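Local coordinates for outer envelope protein 64, mitochondrial (Arabidopsis thaliana, PDB 6HPG) that probably acts as a chaperone receptor for Hsp90-dependent protein targeting to mitochondria, its TPR domain binding a peptide, at residues Lys72-Lys75 and Ala76-Arg80. Sequence-based numbering, arbitrary orientation.
Sequences KNVK and AYLRR
With chi1 at -169°, N73 turns its CG away from its own backbone N and brings OD1 round to A76, while K75 and R79 both carry CG beside the backbone N and run out side by side in extended chains. N73 is the N-cap of helix 74-86. Its OD1 takes the amide hydrogen of A76 N at 2.9 Å, the donor standing 29° off the carbonyl plane, and the methyl of A76 lies against both oxygens of N73; N73 O adds a weak bond to that N-H. An alanine in place of N73 would probably leave the A76 amide with little more than this weak bond and the first turn less firmly capped. Behind the cap the helix settles into its regular pattern: L78 N points almost straight at V74 O (3.2 Å), and R79 N reaches K75 O at 2.9 Å. One turn apart, V74 CG1 meets L78 CD1 alongside at 4.1 Å.

K75 lays its aliphatic chain over one face of the R79 guanidinium, CD coming to 3.6 Å from NH2. The like charges, with K75 NZ 4.4 Å from R79 NH2, converge on the bound peptide. There K75 NZ hydrogen-bonds to the peptide backbone and pairs with an acidic side chain of the peptide in a salt bridge, and R79 NH2 hydrogen-bonds to the peptide backbone. The pair is consistent with the carboxylate clamp by which TPR domains of Hsp90 and Hsp70 co-chaperones hold acidic C-terminal tails. Y77 brings CD2 to 3.2 Å from N73 O, and its hydroxyl is tied to K71 O. At the junction of the second and third TPR repeats, N73, K75 and R79 pack on helix 40-52, with Y77 bridging helices 56-69 and 90-103, where its ring meets H99 edge-to-face.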
loop_
_atom_site.group_PDB
_atom_site.type_symbol
_atom_site.label_atom_id
_atom_site.label_comp_id
_atom_site.label_asym_id
_atom_site.label_seq_id
_atom_site.Cartn_x
_atom_site.Cartn_y
_atom_site.Cartn_z
ATOM N N LYS A 72 -0.994 8.869 8.894
ATOM C CA LYS A 72 -0.333 7.908 9.761
ATOM C C LYS A 72 -0.417 6.451 9.248
ATOM O O LYS A 72 -0.026 5.561 9.940
ATOM C CB LYS A 72 -0.869 8.054 11.178
ATOM C CG LYS A 72 -0.519 9.411 11.783
ATOM C CD LYS A 72 -1.194 9.615 13.123
ATOM C CE LYS A 72 -0.616 10.822 13.845
ATOM N NZ LYS A 72 -1.443 11.213 15.021
ATOM N N ASN A 73 -0.930 6.221 8.036
ATOM C CA ASN A 73 -0.978 4.891 7.467
ATOM C C ASN A 73 0.401 4.313 7.120
ATOM O O ASN A 73 0.965 4.635 6.079
ATOM C CB ASN A 73 -1.837 4.849 6.198
ATOM C CG ASN A 73 -2.093 3.437 5.763
ATOM O OD1 ASN A 73 -1.146 2.712 5.420
ATOM N ND2 ASN A 73 -3.332 2.978 5.924
ATOM N N VAL A 74 0.886 3.400 7.948
ATOM C CA VAL A 74 2.251 2.921 7.840
ATOM C C VAL A 74 2.500 2.230 6.510
ATOM O O VAL A 74 3.526 2.443 5.864
ATOM C CB VAL A 74 2.615 1.922 8.954
ATOM C CG1 VAL A 74 4.042 1.384 8.750
ATOM C CG2 VAL A 74 2.486 2.575 10.316
ATOM N N LYS A 75 1.589 1.354 6.151
ATOM C CA LYS A 75 1.692 0.581 4.929
ATOM C C LYS A 75 1.712 1.409 3.644
ATOM O O LYS A 75 2.349 1.009 2.689
ATOM C CB LYS A 75 0.635 -0.535 4.901
ATOM C CG LYS A 75 0.925 -1.633 5.925
ATOM C CD LYS A 75 0.144 -2.917 5.666
ATOM C CE LYS A 75 0.074 -3.823 6.896
ATOM N NZ LYS A 75 -0.695 -5.103 6.676
ATOM N N ALA A 76 1.102 2.589 3.651
ATOM C CA ALA A 76 1.179 3.505 2.518
ATOM C C ALA A 76 2.612 3.960 2.205
ATOM O O ALA A 76 3.010 4.062 1.033
ATOM C CB ALA A 76 0.222 4.693 2.738
ATOM N N TYR A 77 3.401 4.209 3.260
ATOM C CA TYR A 77 4.789 4.559 3.130
ATOM C C TYR A 77 5.670 3.369 2.670
ATOM O O TYR A 77 6.503 3.505 1.745
ATOM C CB TYR A 77 5.313 5.232 4.419
ATOM C CG TYR A 77 4.569 6.484 4.712
ATOM C CD1 TYR A 77 4.802 7.670 3.977
ATOM C CD2 TYR A 77 3.585 6.500 5.646
ATOM C CE1 TYR A 77 4.044 8.818 4.201
ATOM C CE2 TYR A 77 2.824 7.635 5.870
ATOM C CZ TYR A 77 3.058 8.791 5.159
ATOM O OH TYR A 77 2.278 9.890 5.437
ATOM N N LEU A 78 5.489 2.217 3.326
ATOM C CA LEU A 78 6.185 0.969 2.954
ATOM C C LEU A 78 5.977 0.605 1.499
ATOM O O LEU A 78 6.927 0.327 0.784
ATOM C CB LEU A 78 5.686 -0.174 3.808
ATOM C CG LEU A 78 5.992 -0.061 5.320
ATOM C CD1 LEU A 78 5.536 -1.318 6.041
ATOM C CD2 LEU A 78 7.464 0.119 5.570
ATOM N N ARG A 79 4.711 0.622 1.072
ATOM C CA ARG A 79 4.316 0.327 -0.320
ATOM C C ARG A 79 4.733 1.379 -1.369
ATOM O O ARG A 79 5.223 0.991 -2.453
ATOM C CB ARG A 79 2.815 0.036 -0.420
ATOM C CG ARG A 79 2.442 -1.314 0.235
ATOM C CD ARG A 79 0.943 -1.615 0.271
ATOM N NE ARG A 79 0.777 -2.873 0.969
ATOM C CZ ARG A 79 -0.175 -3.170 1.830
ATOM N NH1 ARG A 79 -1.162 -2.324 2.108
ATOM N NH2 ARG A 79 -0.137 -4.346 2.406
ATOM N N ARG A 80 4.567 2.678 -1.074
ATOM C CA ARG A 80 5.059 3.696 -1.999
ATOM C C ARG A 80 6.584 3.600 -2.109
ATOM O O ARG A 80 7.149 3.696 -3.214
ATOM C CB ARG A 80 4.641 5.105 -1.599
ATOM C CG ARG A 80 4.700 6.054 -2.787
ATOM C CD ARG A 80 4.111 7.417 -2.548
ATOM N NE ARG A 80 4.879 8.183 -1.569
ATOM C CZ ARG A 80 4.537 9.397 -1.146
ATOM N NH1 ARG A 80 5.284 10.010 -0.252
ATOM N NH2 ARG A 80 3.466 10.019 -1.645
#